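Local coordinates for protein tannase (Lactobacillus plantarum, PDB 4JUI) that probably hydrolyses the galloyl ester bonds of tannins and holds an ethyl gallate ester in its pocket, at residues G162-G167 and A203-H208; A418-T423 and I450-D455; D226-Q231 and S339-K344. The protein carries 1 engineered substitution. One frame throughout, in Å; residues are numbered along the deposited sequence. Where two conformers were deposited one is given.

Contact 1 of 3, residues G162-G167 and A203-H208; sequences GTAAGG and AYCPIH. Engineered in segment 162-167: A164 (natural residue Ser). With EGR (ethyl 3,4,5-trihydroxybenzoate), chain C.
A203 sets the second strand against the first helical turn of its neighbour, its CB lying 3.5 Å from G167 O. At Y204 the backbone is used in both directions: Y204 N donates almost straight to G162 O at 3.0 Å, and Y204 O receives A164 N at 2.8 Å, so parallel strand pairing persists to the very point where the first chain turns. The Y204 ring presents its edge to G162 O, while T163 OG1 approaches Y204 CB obliquely; the phenol hydroxyl reaches on to D457. C205 leaves the strand geometry. Its sulfur is wedged between its own N and carbonyl carbon (chi1 59°), which stands C205 SG beside the turn, 3.6 Å from A164 N. On the backbone side, C205 O accepts a close CA-H contact from A164 CA at 3.1 Å. P206 CB then leans on the backbone of G167, where a side chain would run into Y204 O. I207 sits at the centre of an inverse gamma turn, and its N bonds to A164 O at 3.1 Å from above the carbonyl plane. Its two branches divide the work: CG1 packs on A164, whereas CG2, 3.7 Å from C08 of the gallate ester, supports the aromatic ring. H208 turns back on its own loop, ND1 donating to P206 O. On the facing segment, A165 N donates to the ester carbonyl oxygen O05 at 2.8 Å, and G78 N also bonds the ligand, consistent with an oxyanion hole. A164, an engineered replacement of the natural serine, has the positive phi between strand and helix (phi 64°, psi -119°) characteristic of the nucleophile elbow of the alpha/beta-hydrolase fold.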
loop_
_atom_site.group_PDB
_atom_site.type_symbol
_atom_site.label_atom_id
_atom_site.label_comp_id
_atom_site.label_asym_id
_atom_site.label_seq_id
_atom_site.Cartn_x
_atom_site.Cartn_y
_atom_site.Cartn_z
ATOM N N GLY A 162 -3.938 3.634 -1.603
ATOM C CA GLY A 162 -3.688 3.294 -0.218
ATOM C C GLY A 162 -2.258 3.587 0.182
ATOM O O GLY A 162 -1.395 3.763 -0.685
ATOM N N THR A 163 -2.018 3.645 1.491
ATOM C CA THR A 163 -0.689 3.944 2.040
ATOM C C THR A 163 -0.180 2.781 2.886
ATOM O O THR A 163 -0.929 2.240 3.706
ATOM C CB THR A 163 -0.757 5.210 2.925
ATOM O OG1 THR A 163 -1.115 6.341 2.118
ATOM C CG2 THR A 163 0.583 5.499 3.584
ATOM N N ALA A 164 1.086 2.412 2.688
ATOM C CA ALA A 164 1.763 1.411 3.512
ATOM C C ALA A 164 1.116 0.025 3.375
ATOM O O ALA A 164 1.080 -0.515 2.267
ATOM C CB ALA A 164 1.812 1.876 4.948
ATOM N N ALA A 165 0.591 -0.558 4.458
ATOM C CA ALA A 165 -0.164 -1.799 4.290
ATOM C C ALA A 165 -1.309 -1.573 3.296
ATOM O O ALA A 165 -1.660 -2.465 2.512
ATOM C CB ALA A 165 -0.703 -2.318 5.633
ATOM N N GLY A 166 -1.860 -0.364 3.314
ATOM C CA GLY A 166 -2.928 0.001 2.391
ATOM C C GLY A 166 -2.422 0.149 0.970
ATOM O O GLY A 166 -3.173 -0.047 0.006
ATOM N N GLY A 167 -1.142 0.500 0.837
ATOM C CA GLY A 167 -0.496 0.556 -0.462
ATOM C C GLY A 167 -0.291 -0.836 -1.027
ATOM O O GLY A 167 -0.462 -1.057 -2.225
ATOM N N ALA A 203 -0.226 3.560 -5.245
ATOM C CA ALA A 203 0.272 2.956 -4.017
ATOM C C ALA A 203 1.381 3.799 -3.421
ATOM O O ALA A 203 2.379 4.074 -4.078
ATOM C CB ALA A 203 0.763 1.528 -4.273
ATOM N N TYR A 204 1.176 4.228 -2.182
ATOM C CA TYR A 204 2.186 4.920 -1.401
ATOM C C TYR A 204 2.861 3.932 -0.467
ATOM O O TYR A 204 2.176 3.138 0.206
ATOM C CB TYR A 204 1.539 6.030 -0.584
ATOM C CG TYR A 204 1.005 7.132 -1.477
ATOM C CD1 TYR A 204 -0.319 7.132 -1.904
ATOM C CD2 TYR A 204 1.840 8.148 -1.921
ATOM C CE1 TYR A 204 -0.795 8.139 -2.741
ATOM C CE2 TYR A 204 1.369 9.145 -2.756
ATOM C CZ TYR A 204 0.062 9.130 -3.160
ATOM O OH TYR A 204 -0.382 10.133 -3.989
ATOM N N CYS A 205 4.196 3.982 -0.448
ATOM C CA CYS A 205 5.044 3.094 0.357
ATOM C C CYS A 205 4.492 1.688 0.630
ATOM O O CYS A 205 4.352 1.290 1.784
ATOM C CB CYS A 205 5.447 3.772 1.678
ATOM S SG CYS A 205 4.107 4.283 2.779
ATOM N N PRO A 206 4.207 0.924 -0.436
ATOM C CA PRO A 206 3.544 -0.364 -0.219
ATOM C C PRO A 206 4.403 -1.326 0.614
ATOM O O PRO A 206 5.532 -1.653 0.230
ATOM C CB PRO A 206 3.346 -0.907 -1.642
ATOM C CG PRO A 206 4.386 -0.174 -2.486
ATOM C CD PRO A 206 4.467 1.191 -1.863
ATOM N N ILE A 207 3.876 -1.741 1.764
ATOM C CA ILE A 207 4.579 -2.675 2.638
ATOM C C ILE A 207 4.192 -4.098 2.208
ATOM O O ILE A 207 3.225 -4.681 2.708
ATOM C CB ILE A 207 4.246 -2.420 4.125
ATOM C CG1 ILE A 207 4.578 -0.979 4.511
ATOM C CG2 ILE A 207 4.998 -3.389 5.039
ATOM C CD1 ILE A 207 6.072 -0.673 4.541
ATOM N N HIS A 208 4.937 -4.619 1.237
ATOM C CA HIS A 208 4.612 -5.878 0.574
ATOM C C HIS A 208 5.893 -6.679 0.390
ATOM O O HIS A 208 6.965 -6.241 0.830
ATOM C CB HIS A 208 3.981 -5.604 -0.796
ATOM C CG HIS A 208 4.966 -5.165 -1.831
ATOM N ND1 HIS A 208 5.514 -3.895 -1.849
ATOM C CD2 HIS A 208 5.525 -5.824 -2.873
ATOM C CE1 HIS A 208 6.355 -3.796 -2.856
ATOM N NE2 HIS A 208 6.388 -4.955 -3.496
HETATM C C01 EGR C . 1.821 1.595 10.580
HETATM C C02 EGR C . 2.226 2.367 9.356
HETATM O O03 EGR C . 2.052 1.801 8.085
HETATM C C04 EGR C . 1.775 0.452 7.858
HETATM O O05 EGR C . 0.815 0.068 7.196
HETATM C C06 EGR C . 2.840 -0.536 8.151
HETATM C C07 EGR C . 2.528 -1.884 8.132
HETATM C C08 EGR C . 3.512 -2.803 8.426
HETATM O O09 EGR C . 3.212 -4.145 8.410
HETATM C C10 EGR C . 4.797 -2.367 8.728
HETATM O O11 EGR C . 5.779 -3.291 9.011
HETATM C C12 EGR C . 5.100 -1.014 8.735
HETATM O O13 EGR C . 6.360 -0.563 9.032
HETATM C C14 EGR C . 4.115 -0.096 8.442
#

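Contact 2 of 3, residues A418-T423 and I450-D455; sequences AADRDT and IPHSGD. With EGR (ethyl 3,4,5-trihydroxybenzoate), chain C.
H452 is met by two aspartates in different ways: D420 at the edge of its ring, D422 over a face. The D420 carboxylate stands 85° from the imidazole plane and accepts the ND1-H hydrogen bond on the syn side of OD2, at 2.8 Å and somewhat out of the carboxylate plane. The D422 carboxylate instead lies flat on the ring, the two planes only 6° apart, with D422 OD1 3.3 Å from H452 CG; its CB adds a CH-pi contact over the same face. H452 CG stands anti to the backbone N (chi1 -169°), which brings ND1 to D420 and leaves NE2 facing the ligand, where it donates to the ester oxygen O03 at 2.8 Å. The loops that follow neighbouring parallel strands, 411-415 and 441-445, lie where the alpha/beta-hydrolase fold usually carries the acid and base of its catalytic triad, and D420 and H452 probably play those parts. With an alanine here instead of H452 the imidazole is gone, and D420 OD2 would probably be left without its N-H mate and the ester oxygen without its donor. D420 is itself held by a second bond, since OD1 receives D422 N at 2.8 Å in an Asx turn; D422, whose N closes this turn, is the residue that stacks on the ring. D422 has a further role, because its OD2 accepts the gallate hydroxyl O13 at 2.8 Å. Behind the side chains the loops are joined directly: A419 N donates to I450 O at 3.0 Å, and A419 CB rests against that same carbonyl.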
loop_
_atom_site.group_PDB
_atom_site.type_symbol
_atom_site.label_atom_id
_atom_site.label_comp_id
_atom_site.label_asym_id
_atom_site.label_seq_id
_atom_site.Cartn_x
_atom_site.Cartn_y
_atom_site.Cartn_z
ATOM N N ALA A 418 11.736 9.346 0.286
ATOM C CA ALA A 418 13.180 9.162 0.420
ATOM C C ALA A 418 13.627 9.121 1.879
ATOM O O ALA A 418 14.763 8.725 2.173
ATOM C CB ALA A 418 13.947 10.249 -0.369
ATOM N N ALA A 419 12.747 9.528 2.792
ATOM C CA ALA A 419 13.062 9.471 4.219
ATOM C C ALA A 419 12.243 8.399 4.936
ATOM O O ALA A 419 12.198 8.360 6.170
ATOM C CB ALA A 419 12.856 10.835 4.868
ATOM N N ASP A 420 11.611 7.526 4.154
ATOM C CA ASP A 420 10.803 6.429 4.693
ATOM C C ASP A 420 11.684 5.194 4.902
ATOM O O ASP A 420 12.144 4.583 3.943
ATOM C CB ASP A 420 9.650 6.116 3.724
ATOM C CG ASP A 420 8.681 5.052 4.256
ATOM O OD1 ASP A 420 9.084 4.177 5.050
ATOM O OD2 ASP A 420 7.495 5.079 3.848
ATOM N N ARG A 421 11.876 4.821 6.161
ATOM C CA ARG A 421 12.714 3.676 6.510
ATOM C C ARG A 421 11.906 2.488 7.011
ATOM O O ARG A 421 12.467 1.580 7.628
ATOM C CB ARG A 421 13.734 4.077 7.581
ATOM C CG ARG A 421 14.417 5.401 7.322
ATOM C CD ARG A 421 13.977 6.457 8.327
ATOM N NE ARG A 421 14.517 6.224 9.664
ATOM C CZ ARG A 421 13.777 6.057 10.755
ATOM N NH1 ARG A 421 12.454 6.090 10.674
ATOM N NH2 ARG A 421 14.361 5.851 11.928
ATOM N N ASP A 422 10.599 2.492 6.760
ATOM C CA ASP A 422 9.736 1.396 7.222
ATOM C C ASP A 422 9.992 0.080 6.479
ATOM O O ASP A 422 9.764 -1.015 7.006
ATOM C CB ASP A 422 8.262 1.812 7.123
ATOM C CG ASP A 422 7.804 2.629 8.316
ATOM O OD1 ASP A 422 8.336 3.741 8.511
ATOM O OD2 ASP A 422 6.908 2.161 9.058
ATOM N N THR A 423 10.474 0.189 5.249
ATOM C CA THR A 423 10.971 -0.971 4.525
ATOM C C THR A 423 12.109 -0.466 3.646
ATOM O O THR A 423 12.224 0.739 3.421
ATOM C CB THR A 423 9.852 -1.646 3.698
ATOM O OG1 THR A 423 10.268 -2.947 3.286
ATOM C CG2 THR A 423 9.475 -0.815 2.462
ATOM N N ILE A 450 10.461 12.833 2.178
ATOM C CA ILE A 450 9.118 12.430 2.558
ATOM C C ILE A 450 9.205 11.223 3.488
ATOM O O ILE A 450 9.892 10.241 3.189
ATOM C CB ILE A 450 8.257 12.110 1.329
ATOM C CG1 ILE A 450 7.971 13.394 0.544
ATOM C CG2 ILE A 450 6.964 11.414 1.753
ATOM C CD1 ILE A 450 7.116 14.398 1.302
ATOM N N PRO A 451 8.537 11.309 4.649
ATOM C CA PRO A 451 8.577 10.198 5.609
ATOM C C PRO A 451 7.531 9.136 5.279
ATOM O O PRO A 451 6.939 9.149 4.200
ATOM C CB PRO A 451 8.216 10.881 6.933
ATOM C CG PRO A 451 7.297 11.986 6.520
ATOM C CD PRO A 451 7.788 12.467 5.173
ATOM N N HIS A 452 7.322 8.208 6.207
ATOM C CA HIS A 452 6.326 7.164 6.030
ATOM C C HIS A 452 4.951 7.832 6.061
ATOM O O HIS A 452 4.500 8.288 7.109
ATOM C CB HIS A 452 6.476 6.126 7.144
ATOM C CG HIS A 452 5.674 4.877 6.934
ATOM N ND1 HIS A 452 5.861 4.042 5.852
ATOM C CD2 HIS A 452 4.697 4.321 7.683
ATOM C CE1 HIS A 452 5.020 3.025 5.943
ATOM N NE2 HIS A 452 4.302 3.168 7.038
ATOM N N SER A 453 4.310 7.902 4.895
ATOM C CA SER A 453 3.096 8.699 4.706
ATOM C C SER A 453 2.554 8.474 3.299
ATOM O O SER A 453 3.162 7.771 2.493
ATOM C CB SER A 453 3.392 10.179 4.913
ATOM O OG SER A 453 4.358 10.629 3.977
ATOM N N GLY A 454 1.396 9.061 3.008
ATOM C CA GLY A 454 0.823 8.967 1.681
ATOM C C GLY A 454 -0.019 10.189 1.347
ATOM O O GLY A 454 -0.200 11.082 2.184
ATOM N N ASP A 455 -0.511 10.238 0.113
ATOM C CA ASP A 455 -1.475 11.260 -0.298
ATOM C C ASP A 455 -0.947 12.692 -0.160
ATOM O O ASP A 455 -1.728 13.622 0.042
ATOM C CB ASP A 455 -2.768 11.133 0.521
ATOM C CG ASP A 455 -3.564 9.885 0.194
ATOM O OD1 ASP A 455 -3.036 8.977 -0.479
ATOM O OD2 ASP A 455 -4.743 9.820 0.620
HETATM C C01 EGR C . 1.821 1.595 10.580
HETATM C C02 EGR C . 2.226 2.367 9.356
HETATM O O03 EGR C . 2.052 1.801 8.085
HETATM C C04 EGR C . 1.775 0.452 7.858
HETATM O O05 EGR C . 0.815 0.068 7.196
HETATM C C06 EGR C . 2.840 -0.536 8.151
HETATM C C07 EGR C . 2.528 -1.884 8.132
HETATM C C08 EGR C . 3.512 -2.803 8.426
HETATM O O09 EGR C . 3.212 -4.145 8.410
HETATM C C10 EGR C . 4.797 -2.367 8.728
HETATM O O11 EGR C . 5.779 -3.291 9.011
HETATM C C12 EGR C . 5.100 -1.014 8.735
HETATM O O13 EGR C . 6.360 -0.563 9.032
HETATM C C14 EGR C . 4.115 -0.096 8.442
HETATM O O HOH W 1 6.759 7.103 2.386
#

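Contact 3 of 3, residues D226-Q231 and S339-K344; sequences DWHRYQ and SLTRMK. With EGR (ethyl 3,4,5-trihydroxybenzoate), chain C.
H228 and R342 supply the direct backbone link: H228 N donates to R342 O at 2.9 Å, with the bond noticeably bent. A water extends the join, donating a hydrogen bond to D226 O at 2.5 Å and accepting from R342 N at 2.8 Å. The return contact is a CA-H one, M343 CA lying 3.2 Å from H228 O. Among side chains, the aliphatic parts do most of the touching. R342 lays its CD along W227 CB, and the M343 chain crosses R229 at about a right angle, M343 CG meeting R229 CB at 3.6 Å. R229 then reaches over K344, so that one face of its guanidinium rests on methylene carbon, with R229 NH1 3.6 Å from K344 CG. The polar ends lead elsewhere. R342 turns NH2 in its guanidinium plane onto K344 O and pairs NH1 with E218 in a salt bridge, while H228 NE2 bonds the anti lone pair of D226 OD2, tying down the imidazole. K344, extended beyond CG (chi2 176°), carries its ammonium past the guanidinium to the gallate, where NZ donates to O13 at 2.6 Å and to O11 at 2.8 Å; D422 O takes a further bond from it. Both segments belong to the region inserted between strands 200-204 and 411-415 of the central sheet, the usual place of a lid in alpha/beta hydrolases, and their contact probably helps to place the lysine whose NZ binds the gallate hydroxyls in the substrate pocket.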
loop_
_atom_site.group_PDB
_atom_site.type_symbol
_atom_site.label_atom_id
_atom_site.label_comp_id
_atom_site.label_asym_id
_atom_site.label_seq_id
_atom_site.Cartn_x
_atom_site.Cartn_y
_atom_site.Cartn_z
ATOM N N ASP A 226 22.495 1.238 15.566
ATOM C CA ASP A 226 21.481 1.840 16.425
ATOM C C ASP A 226 20.183 2.014 15.638
ATOM O O ASP A 226 20.217 2.369 14.456
ATOM C CB ASP A 226 21.968 3.178 16.998
ATOM C CG ASP A 226 22.516 4.110 15.931
ATOM O OD1 ASP A 226 23.556 3.779 15.323
ATOM O OD2 ASP A 226 21.917 5.182 15.708
ATOM N N TRP A 227 19.049 1.720 16.270
ATOM C CA TRP A 227 17.751 1.925 15.625
ATOM C C TRP A 227 16.874 2.943 16.349
ATOM O O TRP A 227 17.076 3.222 17.535
ATOM C CB TRP A 227 16.998 0.604 15.434
ATOM C CG TRP A 227 16.874 -0.230 16.662
ATOM C CD1 TRP A 227 17.735 -1.206 17.083
ATOM C CD2 TRP A 227 15.812 -0.194 17.619
ATOM N NE1 TRP A 227 17.278 -1.770 18.250
ATOM C CE2 TRP A 227 16.096 -1.168 18.598
ATOM C CE3 TRP A 227 14.649 0.569 17.747
ATOM C CZ2 TRP A 227 15.260 -1.393 19.691
ATOM C CZ3 TRP A 227 13.821 0.345 18.829
ATOM C CH2 TRP A 227 14.128 -0.628 19.786
ATOM N N HIS A 228 15.910 3.508 15.623
ATOM C CA HIS A 228 15.055 4.563 16.156
ATOM C C HIS A 228 13.667 4.452 15.546
ATOM O O HIS A 228 13.522 4.497 14.321
ATOM C CB HIS A 228 15.661 5.938 15.845
ATOM C CG HIS A 228 17.099 6.064 16.242
ATOM N ND1 HIS A 228 17.496 6.520 17.479
ATOM C CD2 HIS A 228 18.242 5.766 15.569
ATOM C CE1 HIS A 228 18.815 6.509 17.553
ATOM N NE2 HIS A 228 19.291 6.054 16.405
ATOM N N ARG A 229 12.654 4.292 16.398
ATOM C CA ARG A 229 11.273 4.161 15.937
ATOM C C ARG A 229 10.304 4.687 16.990
ATOM O O ARG A 229 10.688 5.482 17.852
ATOM C CB ARG A 229 10.945 2.704 15.590
ATOM C CG ARG A 229 10.989 1.741 16.771
ATOM C CD ARG A 229 10.852 0.293 16.314
ATOM N NE ARG A 229 9.678 0.082 15.466
ATOM C CZ ARG A 229 9.429 -1.047 14.807
ATOM N NH1 ARG A 229 10.271 -2.072 14.896
ATOM N NH2 ARG A 229 8.343 -1.151 14.053
ATOM N N TYR A 230 9.053 4.235 16.922
ATOM C CA TYR A 230 8.017 4.703 17.838
ATOM C C TYR A 230 7.222 3.571 18.479
ATOM O O TYR A 230 7.037 2.505 17.883
ATOM C CB TYR A 230 7.052 5.640 17.106
ATOM C CG TYR A 230 7.600 7.027 16.871
ATOM C CD1 TYR A 230 7.218 8.089 17.680
ATOM C CD2 TYR A 230 8.498 7.277 15.841
ATOM C CE1 TYR A 230 7.714 9.363 17.471
ATOM C CE2 TYR A 230 9.002 8.548 15.627
ATOM C CZ TYR A 230 8.606 9.587 16.445
ATOM O OH TYR A 230 9.100 10.856 16.240
ATOM N N GLN A 231 6.760 3.821 19.700
ATOM C CA GLN A 231 5.778 2.977 20.370
ATOM C C GLN A 231 4.812 3.910 21.100
ATOM O O GLN A 231 5.178 5.037 21.435
ATOM C CB GLN A 231 6.462 1.992 21.326
ATOM C CG GLN A 231 7.047 0.756 20.639
ATOM C CD GLN A 231 6.058 -0.399 20.530
ATOM O OE1 GLN A 231 6.207 -1.420 21.203
ATOM N NE2 GLN A 231 5.052 -0.248 19.672
ATOM N N SER A 339 22.830 8.717 7.948
ATOM C CA SER A 339 22.203 9.957 8.397
ATOM C C SER A 339 20.682 9.826 8.482
ATOM O O SER A 339 20.045 10.442 9.333
ATOM C CB SER A 339 22.597 11.130 7.501
ATOM O OG SER A 339 22.108 10.952 6.189
ATOM N N LEU A 340 20.103 9.018 7.601
ATOM C CA LEU A 340 18.664 8.774 7.632
ATOM C C LEU A 340 18.248 7.995 8.887
ATOM O O LEU A 340 17.157 8.212 9.424
ATOM C CB LEU A 340 18.261 7.989 6.380
ATOM C CG LEU A 340 16.792 7.925 5.988
ATOM C CD1 LEU A 340 16.316 9.334 5.687
ATOM C CD2 LEU A 340 16.615 7.029 4.774
ATOM N N THR A 341 19.147 7.115 9.339
ATOM C CA THR A 341 18.964 6.179 10.475
ATOM C C THR A 341 18.137 4.919 10.194
ATOM O O THR A 341 17.187 4.931 9.419
ATOM C CB THR A 341 18.409 6.830 11.771
ATOM O OG1 THR A 341 17.008 7.080 11.621
ATOM C CG2 THR A 341 19.141 8.111 12.099
ATOM N N ARG A 342 18.530 3.828 10.844
ATOM C CA ARG A 342 17.776 2.583 10.821
ATOM C C ARG A 342 16.555 2.702 11.745
ATOM O O ARG A 342 16.660 3.269 12.838
ATOM C CB ARG A 342 18.686 1.445 11.300
ATOM C CG ARG A 342 17.963 0.144 11.598
ATOM C CD ARG A 342 18.824 -0.807 12.411
ATOM N NE ARG A 342 19.766 -1.560 11.590
ATOM C CZ ARG A 342 19.484 -2.712 10.984
ATOM N NH1 ARG A 342 20.426 -3.320 10.276
ATOM N NH2 ARG A 342 18.276 -3.263 11.092
ATOM N N MET A 343 15.407 2.182 11.315
ATOM C CA MET A 343 14.193 2.220 12.137
ATOM C C MET A 343 13.952 0.914 12.887
ATOM O O MET A 343 13.724 0.910 14.100
ATOM C CB MET A 343 12.969 2.542 11.275
ATOM C CG MET A 343 11.641 2.415 12.019
ATOM S SD MET A 343 10.215 2.563 10.922
ATOM C CE MET A 343 8.874 2.323 12.095
ATOM N N LYS A 344 13.998 -0.192 12.156
ATOM C CA LYS A 344 13.618 -1.494 12.694
ATOM C C LYS A 344 14.819 -2.351 13.045
ATOM O O LYS A 344 15.894 -2.187 12.471
ATOM C CB LYS A 344 12.746 -2.228 11.680
ATOM C CG LYS A 344 11.397 -1.554 11.473
ATOM C CD LYS A 344 10.582 -2.246 10.402
ATOM C CE LYS A 344 9.214 -1.573 10.285
ATOM N NZ LYS A 344 8.356 -2.202 9.250
HETATM C C01 EGR C . 1.821 1.595 10.580
HETATM C C02 EGR C . 2.226 2.367 9.356
HETATM O O03 EGR C . 2.052 1.801 8.085
HETATM C C04 EGR C . 1.775 0.452 7.858
HETATM O O05 EGR C . 0.815 0.068 7.196
HETATM C C06 EGR C . 2.840 -0.536 8.151
HETATM C C07 EGR C . 2.528 -1.884 8.132
HETATM C C08 EGR C . 3.512 -2.803 8.426
HETATM O O09 EGR C . 3.212 -4.145 8.410
HETATM C C10 EGR C . 4.797 -2.367 8.728
HETATM O O11 EGR C . 5.779 -3.291 9.011
HETATM C C12 EGR C . 5.100 -1.014 8.735
HETATM O O13 EGR C . 6.360 -0.563 9.032
HETATM C C14 EGR C . 4.115 -0.096 8.442
HETATM O O HOH W 2 20.355 4.368 12.929
#

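In the fold
From the N terminus, contact 1 comes first: it closes the excursion from strand 158-163 through helices 165-175 and 183-189 back to strand 200-204, in the parallel part of the mixed sheet. Contact 3 closes the longest loop, returning from the hairpin strand 226-232 across more than a hundred residues to the end of helix 333-340. Contact 2 follows, joining the loops after strands 411-415 and 441-445. The three loops run in series, neither nested nor crossed. In space contact 2 is the bridge: C205 packs on D420, while R421 bonds H228 O and D422 packs on M343. All three contacts reach the same ligand, which lies between sheet and insertion.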